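Local coordinates for outer membrane protein OMP121 (Bacteroides thetaiotaomicron, PDB 5FQ8) that probably imports nutrients across the bacterial outer membrane as a TonB-dependent receptor, a plugged beta-barrel transporter, at residues 395-407 against 456-468. Residues are numbered along the deposited sequence; the frame is centred on the assembly and turned at random.
With KR0 (3-decanoyloxypropyl decanoate), chain K; C8E ((hydroxyethyloxy)tri(ethyloxy)octane), chain U.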
ATOM      1  N   LEU B 395     -40.030 -42.304 -17.530  1.00 43.79           N
ATOM      2  CA  LEU B 395     -40.543 -43.598 -17.067  1.00 44.56           C
ATOM      3  C   LEU B 395     -41.526 -43.446 -15.908  1.00 44.45           C
ATOM      4  O   LEU B 395     -41.399 -44.086 -14.863  1.00 44.44           O
ATOM      5  CB  LEU B 395     -39.400 -44.537 -16.690  1.00 44.58           C
ATOM      6  CG  LEU B 395     -38.461 -44.833 -17.853  1.00 44.83           C
ATOM      7  CD1 LEU B 395     -37.252 -45.605 -17.383  1.00 44.73           C
ATOM      8  CD2 LEU B 395     -39.200 -45.605 -18.920  1.00 46.43           C
ATOM      9  N   LYS B 396     -42.511 -42.573 -16.105  1.00 44.39           N
ATOM     10  CA  LYS B 396     -43.677 -42.477 -15.235  1.00 46.67           C
ATOM     11  C   LYS B 396     -43.334 -41.902 -13.870  1.00 46.49           C
ATOM     12  O   LYS B 396     -43.948 -40.923 -13.439  1.00 49.92           O
ATOM     13  CB  LYS B 396     -44.339 -43.855 -15.079  1.00 54.57           C
ATOM     14  CG  LYS B 396     -45.784 -43.834 -14.586  1.00 58.95           C
ATOM     15  CD  LYS B 396     -46.763 -43.478 -15.701  1.00 57.94           C
ATOM     16  CE  LYS B 396     -48.202 -43.554 -15.221  1.00 60.04           C
ATOM     17  NZ  LYS B 396     -48.530 -44.915 -14.715  1.00 62.78           N
ATOM     18  N   TYR B 397     -42.362 -42.490 -13.181  1.00 46.17           N
ATOM     19  CA  TYR B 397     -42.153 -42.193 -11.773  1.00 53.89           C
ATOM     20  C   TYR B 397     -40.807 -41.554 -11.441  1.00 51.85           C
ATOM     21  O   TYR B 397     -40.551 -41.293 -10.261  1.00 52.52           O
ATOM     22  CB  TYR B 397     -42.308 -43.475 -10.943  1.00 62.71           C
ATOM     23  CG  TYR B 397     -43.533 -44.301 -11.261  1.00 56.00           C
ATOM     24  CD1 TYR B 397     -44.791 -43.930 -10.796  1.00 61.11           C
ATOM     25  CD2 TYR B 397     -43.429 -45.466 -12.011  1.00 58.73           C
ATOM     26  CE1 TYR B 397     -45.908 -44.688 -11.083  1.00 62.01           C
ATOM     27  CE2 TYR B 397     -44.533 -46.229 -12.298  1.00 60.86           C
ATOM     28  CZ  TYR B 397     -45.770 -45.839 -11.833  1.00 60.93           C
ATOM     29  OH  TYR B 397     -46.870 -46.609 -12.132  1.00 60.46           O
ATOM     30  N   PHE B 398     -39.943 -41.293 -12.419  1.00 46.78           N
ATOM     31  CA  PHE B 398     -38.629 -40.721 -12.158  1.00 43.12           C
ATOM     32  C   PHE B 398     -38.513 -39.305 -12.706  1.00 40.31           C
ATOM     33  O   PHE B 398     -39.278 -38.878 -13.574  1.00 44.48           O
ATOM     34  CB  PHE B 398     -37.517 -41.563 -12.778  1.00 41.01           C
ATOM     35  CG  PHE B 398     -37.488 -42.980 -12.316  1.00 41.68           C
ATOM     36  CD1 PHE B 398     -36.838 -43.329 -11.153  1.00 41.36           C
ATOM     37  CD2 PHE B 398     -38.079 -43.974 -13.070  1.00 42.67           C
ATOM     38  CE1 PHE B 398     -36.796 -44.638 -10.741  1.00 42.02           C
ATOM     39  CE2 PHE B 398     -38.033 -45.284 -12.664  1.00 43.32           C
ATOM     40  CZ  PHE B 398     -37.392 -45.616 -11.498  1.00 43.00           C
ATOM     41  N   LYS B 399     -37.509 -38.597 -12.205  1.00 39.25           N
ATOM     42  CA  LYS B 399     -37.257 -37.212 -12.588  1.00 38.58           C
ATOM     43  C   LYS B 399     -35.776 -36.945 -12.384  1.00 37.93           C
ATOM     44  O   LYS B 399     -35.269 -37.129 -11.276  1.00 37.56           O
ATOM     45  CB  LYS B 399     -38.110 -36.252 -11.751  1.00 38.15           C
ATOM     46  CG  LYS B 399     -37.894 -34.774 -12.042  1.00 37.47           C
ATOM     47  CD  LYS B 399     -38.254 -33.886 -10.851  1.00 36.85           C
ATOM     48  CE  LYS B 399     -39.725 -33.544 -10.810  1.00 38.12           C
ATOM     49  NZ  LYS B 399     -40.019 -32.556  -9.747  1.00 36.58           N
ATOM     50  N   PHE B 400     -35.076 -36.548 -13.444  1.00 37.83           N
ATOM     51  CA  PHE B 400     -33.686 -36.137 -13.331  1.00 37.20           C
ATOM     52  C   PHE B 400     -33.605 -34.632 -13.132  1.00 36.42           C
ATOM     53  O   PHE B 400     -34.325 -33.873 -13.780  1.00 36.47           O
ATOM     54  CB  PHE B 400     -32.888 -36.534 -14.575  1.00 37.56           C
ATOM     55  CG  PHE B 400     -31.505 -35.970 -14.599  1.00 36.94           C
ATOM     56  CD1 PHE B 400     -31.265 -34.700 -15.069  1.00 36.44           C
ATOM     57  CD2 PHE B 400     -30.441 -36.710 -14.140  1.00 36.89           C
ATOM     58  CE1 PHE B 400     -30.003 -34.180 -15.074  1.00 35.90           C
ATOM     59  CE2 PHE B 400     -29.169 -36.192 -14.151  1.00 36.35           C
ATOM     60  CZ  PHE B 400     -28.951 -34.929 -14.617  1.00 35.86           C
ATOM     61  N   THR B 401     -32.705 -34.202 -12.256  1.00 35.72           N
ATOM     62  CA  THR B 401     -32.526 -32.781 -12.006  1.00 34.98           C
ATOM     63  C   THR B 401     -31.049 -32.445 -11.934  1.00 48.41           C
ATOM     64  O   THR B 401     -30.314 -33.031 -11.140  1.00 38.96           O
ATOM     65  CB  THR B 401     -33.228 -32.363 -10.722  1.00 34.63           C
ATOM     66  OG1 THR B 401     -34.638 -32.372 -10.939  1.00 35.09           O
ATOM     67  CG2 THR B 401     -32.809 -30.977 -10.337  1.00 33.84           C
ATOM     68  N   TYR B 402     -30.618 -31.513 -12.774  1.00 34.19           N
ATOM     69  CA  TYR B 402     -29.309 -30.897 -12.664  1.00 33.60           C
ATOM     70  C   TYR B 402     -29.498 -29.441 -12.290  1.00 32.96           C
ATOM     71  O   TYR B 402     -30.246 -28.719 -12.951  1.00 33.06           O
ATOM     72  CB  TYR B 402     -28.514 -31.006 -13.967  1.00 33.87           C
ATOM     73  CG  TYR B 402     -27.237 -30.186 -13.943  1.00 33.27           C
ATOM     74  CD1 TYR B 402     -26.226 -30.466 -13.038  1.00 32.91           C
ATOM     75  CD2 TYR B 402     -27.051 -29.126 -14.818  1.00 43.18           C
ATOM     76  CE1 TYR B 402     -25.077 -29.721 -13.004  1.00 32.41           C
ATOM     77  CE2 TYR B 402     -25.906 -28.382 -14.787  1.00 32.61           C
ATOM     78  CZ  TYR B 402     -24.923 -28.685 -13.883  1.00 32.26           C
ATOM     79  OH  TYR B 402     -23.775 -27.943 -13.855  1.00 31.79           O
ATOM     80  N   ARG B 403     -28.832 -29.016 -11.234  1.00 32.35           N
ATOM     81  CA  ARG B 403     -28.900 -27.636 -10.788  1.00 31.73           C
ATOM     82  C   ARG B 403     -27.496 -27.156 -10.477  1.00 31.19           C
ATOM     83  O   ARG B 403     -26.712 -27.878  -9.866  1.00 31.13           O
ATOM     84  CB  ARG B 403     -29.782 -27.510  -9.569  1.00 31.56           C
ATOM     85  CG  ARG B 403     -29.730 -26.169  -8.910  1.00 30.91           C
ATOM     86  CD  ARG B 403     -30.257 -26.289  -7.500  1.00 53.01           C
ATOM     87  NE  ARG B 403     -31.517 -27.013  -7.503  1.00 47.10           N
ATOM     88  CZ  ARG B 403     -31.936 -27.790  -6.517  1.00 44.00           C
ATOM     89  NH1 ARG B 403     -31.185 -27.952  -5.441  1.00 45.18           N
ATOM     90  NH2 ARG B 403     -33.102 -28.410  -6.622  1.00 51.71           N
ATOM     91  N   MET B 404     -27.181 -25.945 -10.911  1.00 30.83           N
ATOM     92  CA  MET B 404     -25.848 -25.381 -10.783  1.00 30.36           C
ATOM     93  C   MET B 404     -25.979 -23.938 -10.348  1.00 29.81           C
ATOM     94  O   MET B 404     -26.758 -23.187 -10.930  1.00 29.88           O
ATOM     95  CB  MET B 404     -25.071 -25.460 -12.101  1.00 30.62           C
ATOM     96  CG  MET B 404     -23.815 -24.589 -12.150  1.00 41.49           C
ATOM     97  SD  MET B 404     -22.723 -24.935 -13.540  1.00 41.50           S
ATOM     98  CE  MET B 404     -21.491 -23.685 -13.299  1.00 44.96           C
ATOM     99  N   GLY B 405     -25.230 -23.551  -9.329  1.00 29.85           N
ATOM    100  CA  GLY B 405     -25.268 -22.196  -8.827  1.00 28.77           C
ATOM    101  C   GLY B 405     -23.907 -21.544  -8.932  1.00 28.40           C
ATOM    102  O   GLY B 405     -22.879 -22.205  -8.820  1.00 28.40           O
ATOM    103  N   LEU B 406     -23.916 -20.236  -9.161  1.00 28.11           N
ATOM    104  CA  LEU B 406     -22.715 -19.421  -9.179  1.00 27.74           C
ATOM    105  C   LEU B 406     -23.004 -18.134  -8.438  1.00 27.29           C
ATOM    106  O   LEU B 406     -24.046 -17.522  -8.661  1.00 27.36           O
ATOM    107  CB  LEU B 406     -22.266 -19.103 -10.600  1.00 27.98           C
ATOM    108  CG  LEU B 406     -21.024 -18.231 -10.730  1.00 27.67           C
ATOM    109  CD1 LEU B 406     -19.852 -19.128 -10.844  1.00 27.77           C
ATOM    110  CD2 LEU B 406     -21.100 -17.343 -11.925  1.00 27.83           C
ATOM    111  N   ASP B 407     -22.095 -17.734  -7.557  1.00 26.86           N
ATOM    112  CA  ASP B 407     -22.214 -16.486  -6.814  1.00 26.44           C
ATOM    113  C   ASP B 407     -20.825 -15.877  -6.708  1.00 28.49           C
ATOM    114  O   ASP B 407     -19.914 -16.501  -6.158  1.00 26.02           O
ATOM    115  CB  ASP B 407     -22.828 -16.741  -5.433  1.00 26.26           C
ATOM    116  CG  ASP B 407     -23.349 -15.487  -4.769  1.00 25.95           C
ATOM    117  OD1 ASP B 407     -22.896 -14.381  -5.075  1.00 25.75           O
ATOM    118  OD2 ASP B 407     -24.222 -15.615  -3.901  1.00 26.94           O
ATOM    119  N   GLU B 456     -18.273 -18.655  -5.186  1.00 26.13           N
ATOM    120  CA  GLU B 456     -18.681 -19.988  -4.786  1.00 26.41           C
ATOM    121  C   GLU B 456     -19.403 -20.652  -5.941  1.00 26.89           C
ATOM    122  O   GLU B 456     -20.079 -19.996  -6.728  1.00 26.96           O
ATOM    123  CB  GLU B 456     -19.582 -19.958  -3.561  1.00 33.68           C
ATOM    124  CG  GLU B 456     -19.157 -18.966  -2.476  1.00 39.87           C
ATOM    125  CD  GLU B 456     -20.108 -18.950  -1.301  1.00 39.38           C
ATOM    126  OE1 GLU B 456     -21.143 -19.638  -1.396  1.00 49.41           O
ATOM    127  OE2 GLU B 456     -19.825 -18.265  -0.291  1.00 26.60           O
ATOM    128  N   ILE B 457     -19.243 -21.960  -6.054  1.00 27.26           N
ATOM    129  CA  ILE B 457     -19.911 -22.709  -7.105  1.00 27.77           C
ATOM    130  C   ILE B 457     -20.497 -23.962  -6.495  1.00 28.07           C
ATOM    131  O   ILE B 457     -19.820 -24.668  -5.743  1.00 28.07           O
ATOM    132  CB  ILE B 457     -18.970 -23.083  -8.260  1.00 28.06           C
ATOM    133  CG1 ILE B 457     -18.631 -21.856  -9.080  1.00 30.68           C
ATOM    134  CG2 ILE B 457     -19.617 -24.117  -9.144  1.00 28.65           C
ATOM    135  CD1 ILE B 457     -17.615 -22.140 -10.141  1.00 31.65           C
ATOM    136  N   ASN B 458     -21.751 -24.243  -6.819  1.00 35.43           N
ATOM    137  CA  ASN B 458     -22.437 -25.395  -6.274  1.00 28.72           C
ATOM    138  C   ASN B 458     -23.092 -26.162  -7.400  1.00 29.32           C
ATOM    139  O   ASN B 458     -23.737 -25.569  -8.263  1.00 29.42           O
ATOM    140  CB  ASN B 458     -23.465 -24.966  -5.238  1.00 28.51           C
ATOM    141  CG  ASN B 458     -23.948 -26.112  -4.414  1.00 28.81           C
ATOM    142  OD1 ASN B 458     -23.219 -26.633  -3.578  1.00 28.73           O
ATOM    143  ND2 ASN B 458     -25.186 -26.528  -4.647  1.00 34.52           N
ATOM    144  N   GLN B 459     -22.918 -27.471  -7.401  1.00 29.76           N
ATOM    145  CA  GLN B 459     -23.501 -28.302  -8.438  1.00 30.39           C
ATOM    146  C   GLN B 459     -24.173 -29.498  -7.803  1.00 30.80           C
ATOM    147  O   GLN B 459     -23.580 -30.168  -6.955  1.00 34.56           O
ATOM    148  CB  GLN B 459     -22.450 -28.735  -9.448  1.00 44.66           C
ATOM    149  CG  GLN B 459     -21.913 -27.559 -10.213  1.00 53.64           C
ATOM    150  CD  GLN B 459     -21.312 -27.945 -11.519  1.00 64.42           C
ATOM    151  OE1 GLN B 459     -21.141 -29.122 -11.800  1.00 73.00           O
ATOM    152  NE2 GLN B 459     -20.991 -26.955 -12.343  1.00 66.56           N
ATOM    153  N   ASP B 460     -25.414 -29.747  -8.202  1.00 31.19           N
ATOM    154  CA  ASP B 460     -26.169 -30.887  -7.726  1.00 31.67           C
ATOM    155  C   ASP B 460     -26.671 -31.686  -8.910  1.00 32.37           C
ATOM    156  O   ASP B 460     -27.206 -31.122  -9.868  1.00 32.48           O
ATOM    157  CB  ASP B 460     -27.328 -30.443  -6.847  1.00 31.51           C
ATOM    158  CG  ASP B 460     -26.870 -29.899  -5.526  1.00 33.16           C
ATOM    159  OD1 ASP B 460     -26.662 -30.704  -4.589  1.00 31.07           O
ATOM    160  OD2 ASP B 460     -26.714 -28.669  -5.428  1.00 41.65           O
ATOM    161  N   ILE B 461     -26.465 -32.994  -8.854  1.00 32.88           N
ATOM    162  CA  ILE B 461     -27.058 -33.940  -9.789  1.00 33.65           C
ATOM    163  C   ILE B 461     -27.885 -34.904  -8.959  1.00 45.91           C
ATOM    164  O   ILE B 461     -27.383 -35.466  -7.983  1.00 38.49           O
ATOM    165  CB  ILE B 461     -25.989 -34.680 -10.605  1.00 33.99           C
ATOM    166  CG1 ILE B 461     -25.102 -33.685 -11.318  1.00 33.58           C
ATOM    167  CG2 ILE B 461     -26.610 -35.560 -11.635  1.00 34.79           C
ATOM    168  CD1 ILE B 461     -23.946 -34.339 -12.006  1.00 39.99           C
ATOM    169  N   MET B 462     -29.153 -35.072  -9.322  1.00 34.48           N
ATOM    170  CA  MET B 462     -30.089 -35.832  -8.509  1.00 34.86           C
ATOM    171  C   MET B 462     -30.956 -36.724  -9.379  1.00 35.71           C
ATOM    172  O   MET B 462     -31.136 -36.484 -10.571  1.00 35.93           O
ATOM    173  CB  MET B 462     -31.003 -34.917  -7.694  1.00 34.46           C
ATOM    174  CG  MET B 462     -30.292 -33.865  -6.903  1.00 33.63           C
ATOM    175  SD  MET B 462     -31.454 -32.687  -6.268  1.00 37.32           S
ATOM    176  CE  MET B 462     -30.408 -31.629  -5.326  1.00 32.35           C
ATOM    177  N   VAL B 463     -31.523 -37.746  -8.753  1.00 36.21           N
ATOM    178  CA  VAL B 463     -32.561 -38.553  -9.378  1.00 37.04           C
ATOM    179  C   VAL B 463     -33.639 -38.831  -8.341  1.00 49.23           C
ATOM    180  O   VAL B 463     -33.349 -39.309  -7.240  1.00 37.16           O
ATOM    181  CB  VAL B 463     -32.004 -39.862  -9.966  1.00 37.72           C
ATOM    182  CG1 VAL B 463     -31.218 -40.612  -8.930  1.00 41.86           C
ATOM    183  CG2 VAL B 463     -33.125 -40.716 -10.490  1.00 38.61           C
ATOM    184  N   ASN B 464     -34.881 -38.512  -8.685  1.00 44.93           N
ATOM    185  CA  ASN B 464     -36.011 -38.710  -7.793  1.00 43.50           C
ATOM    186  C   ASN B 464     -36.900 -39.827  -8.316  1.00 47.91           C
ATOM    187  O   ASN B 464     -37.019 -40.033  -9.527  1.00 52.56           O
ATOM    188  CB  ASN B 464     -36.830 -37.430  -7.642  1.00 47.33           C
ATOM    189  CG  ASN B 464     -37.855 -37.531  -6.538  1.00 51.11           C
ATOM    190  OD1 ASN B 464     -39.036 -37.757  -6.792  1.00 54.65           O
ATOM    191  ND2 ASN B 464     -37.405 -37.388  -5.300  1.00 54.22           N
ATOM    192  N   PHE B 465     -37.523 -40.545  -7.386  1.00 50.41           N
ATOM    193  CA  PHE B 465     -38.413 -41.652  -7.714  1.00 40.08           C
ATOM    194  C   PHE B 465     -39.630 -41.568  -6.813  1.00 40.26           C
ATOM    195  O   PHE B 465     -39.490 -41.623  -5.595  1.00 40.00           O
ATOM    196  CB  PHE B 465     -37.693 -42.983  -7.539  1.00 40.57           C
ATOM    197  CG  PHE B 465     -38.580 -44.168  -7.622  1.00 41.59           C
ATOM    198  CD1 PHE B 465     -39.401 -44.357  -8.710  1.00 42.22           C
ATOM    199  CD2 PHE B 465     -38.567 -45.119  -6.625  1.00 43.72           C
ATOM    200  CE1 PHE B 465     -40.208 -45.469  -8.797  1.00 43.99           C
ATOM    201  CE2 PHE B 465     -39.371 -46.230  -6.702  1.00 47.41           C
ATOM    202  CZ  PHE B 465     -40.195 -46.408  -7.792  1.00 46.94           C
ATOM    203  N   ASN B 466     -40.816 -41.442  -7.402  1.00 40.74           N
ATOM    204  CA  ASN B 466     -42.042 -41.253  -6.628  1.00 40.93           C
ATOM    205  C   ASN B 466     -43.146 -42.138  -7.187  1.00 41.97           C
ATOM    206  O   ASN B 466     -43.613 -41.919  -8.308  1.00 42.28           O
ATOM    207  CB  ASN B 466     -42.469 -39.789  -6.633  1.00 53.61           C
ATOM    208  CG  ASN B 466     -43.543 -39.500  -5.617  1.00 47.11           C
ATOM    209  OD1 ASN B 466     -44.388 -40.342  -5.344  1.00 52.73           O
ATOM    210  ND2 ASN B 466     -43.515 -38.307  -5.041  1.00 43.99           N
ATOM    211  N   MET B 467     -43.595 -43.110  -6.389  1.00 42.55           N
ATOM    212  CA  MET B 467     -44.577 -44.065  -6.863  1.00 45.76           C
ATOM    213  C   MET B 467     -45.512 -44.528  -5.755  1.00 48.13           C
ATOM    214  O   MET B 467     -45.028 -45.034  -4.732  1.00 48.66           O
ATOM    215  CB  MET B 467     -43.885 -45.276  -7.470  1.00 44.20           C
ATOM    216  CG  MET B 467     -44.815 -46.436  -7.688  1.00 45.35           C
ATOM    217  SD  MET B 467     -43.949 -47.997  -7.742  1.00 51.22           S
ATOM    218  CE  MET B 467     -43.417 -48.046  -9.433  1.00 51.92           C
ATOM    219  N   PRO B 468     -46.826 -44.401  -5.931  1.00 49.64           N
ATOM    220  CA  PRO B 468     -47.762 -44.930  -4.937  1.00 47.80           C
ATOM    221  C   PRO B 468     -48.027 -46.407  -5.125  1.00 51.63           C
ATOM    222  O   PRO B 468     -48.144 -46.895  -6.247  1.00 51.84           O
ATOM    223  CB  PRO B 468     -49.035 -44.117  -5.197  1.00 54.15           C
ATOM    224  CG  PRO B 468     -48.957 -43.763  -6.625  1.00 45.31           C
ATOM    225  CD  PRO B 468     -47.502 -43.523  -6.904  1.00 55.30           C
TER
HETATM  226  C1  KR0 K1985     -16.417 -29.598  -7.947  1.00 41.70           C
HETATM  227  O1  KR0 K1985     -17.410 -30.423  -8.551  1.00 42.88           O
HETATM  228  C2  KR0 K1985     -17.113 -28.318  -7.539  1.00 41.40           C
HETATM  229  C3  KR0 K1985     -16.689 -27.165  -8.419  1.00 41.26           C
HETATM  230  C4  KR0 K1985     -17.004 -26.947 -14.545  1.00 45.06           C
HETATM  231  O4  KR0 K1985     -17.249 -27.243  -9.725  1.00 42.32           O
HETATM  232  C5  KR0 K1985     -16.707 -26.344 -10.732  1.00 42.33           C
HETATM  233  C6  KR0 K1985     -18.494 -27.304 -14.512  1.00 45.99           C
HETATM  234  C7  KR0 K1985     -17.401 -30.677  -9.982  1.00 47.80           C
HETATM  235  C8  KR0 K1985     -19.260 -26.927 -15.782  1.00 47.18           C
HETATM  236  O8  KR0 K1985     -15.801 -25.615 -10.401  1.00 41.44           O
HETATM  237  C9  KR0 K1985     -20.765 -27.191 -15.646  1.00 48.09           C
HETATM  238  O9  KR0 K1985     -16.357 -30.957 -10.536  1.00 49.82           O
HETATM  239  C10 KR0 K1985     -17.233 -26.276 -12.143  1.00 43.45           C
HETATM  240  C11 KR0 K1985     -16.360 -27.013 -13.155  1.00 43.83           C
HETATM  241  C12 KR0 K1985     -18.666 -30.600 -10.796  1.00 46.55           C
HETATM  242  C13 KR0 K1985     -18.719 -31.792 -11.744  1.00 45.99           C
HETATM  243  C14 KR0 K1985     -21.490 -27.204 -16.997  1.00 57.18           C
HETATM  244  C15 KR0 K1985     -23.007 -27.094 -16.859  1.00 50.38           C
HETATM  245  C16 KR0 K1985     -23.702 -26.864 -18.181  1.00 51.73           C
HETATM  246  C17 KR0 K1985     -20.139 -32.077 -12.219  1.00 47.25           C
HETATM  247  C18 KR0 K1985     -20.441 -31.512 -13.601  1.00 48.06           C
HETATM  248  C19 KR0 K1985     -21.921 -31.707 -13.919  1.00 49.28           C
HETATM  249  C20 KR0 K1985     -22.273 -31.490 -15.388  1.00 50.39           C
HETATM  250  C21 KR0 K1985     -23.780 -31.641 -15.609  1.00 55.16           C
HETATM  251  C22 KR0 K1985     -24.129 -31.872 -17.080  1.00 52.95           C
HETATM  252  C23 KR0 K1985     -25.607 -31.740 -17.385  1.00 54.18           C
HETATM  253  C8  C8E U1989     -16.067 -22.120 -13.847  1.00 23.59           C
HETATM  254  O9  C8E U1989     -17.200 -21.284 -13.830  1.00 29.61           O
HETATM  255  C10 C8E U1989     -18.245 -21.896 -14.544  1.00 36.02           C
HETATM  256  C11 C8E U1989     -19.126 -20.876 -15.260  1.00 39.41           C
HETATM  257  O12 C8E U1989     -20.425 -21.423 -15.308  1.00 41.85           O
HETATM  258  C13 C8E U1989     -21.385 -20.615 -15.944  1.00 39.24           C
HETATM  259  C14 C8E U1989     -22.767 -21.171 -15.612  1.00 38.91           C
HETATM  260  O15 C8E U1989     -23.093 -20.928 -14.260  1.00 38.97           O
HETATM  261  C16 C8E U1989     -24.467 -21.101 -14.014  1.00 42.55           C
HETATM  262  O   HOH W   1     -27.091 -26.535  -7.158  1.00 16.21           O
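Y397 lies flat between two side chains just ahead of strand 398-417: M467 brings CE over one ring face, a CH-pi contact with CE 3.9 Å from the ring centroid, while K396 covers the other with CG. The main chain of Y397 opens the pairing, its O accepting the N-H of N466. Next, F398 and F465 set their rings near parallel but slid apart, planes at 22°, and CD1 of F465 lies over one face of the F398 ring. F400, its CG swung anti to the backbone N (chi1 172°), brings CE2 within 3.6 Å of I461 CG2. T401 pairs with M462 through backbone hydrogen bonds, its OG1 hydrogen-bonded to D391 of strand 376-394. This is the antiparallel meander of a TonB-dependent receptor barrel: F398, F400, Y402, M404 and L406 share one face, where Y402, M404, Q459 and I461 meet the lipid KR0 and M404 the detergent, whereas T401, R403 and D407 line the other, the polar barrel interior. Y402 rests its CD1 3.8 Å from I461 CG1, which lies at the ring edge, and one ring face carries C21 of KR0, 3.5 Å above the plane. With an alanine here the lipid chain is likely to lose the ring face it lies against, leaving I461 CG1 beside a gap. R403 swaps backbone hydrogen bonds with D460; a water hydrogen-bonds to D460 OD2 and, weakly, R403 O, while R403 NE turns to Q389. Beyond G405, L406 CD1 packs alongside I457 CG1, and D407 exchanges backbone hydrogen bonds with E456 while its carboxylate forms a salt bridge to R383.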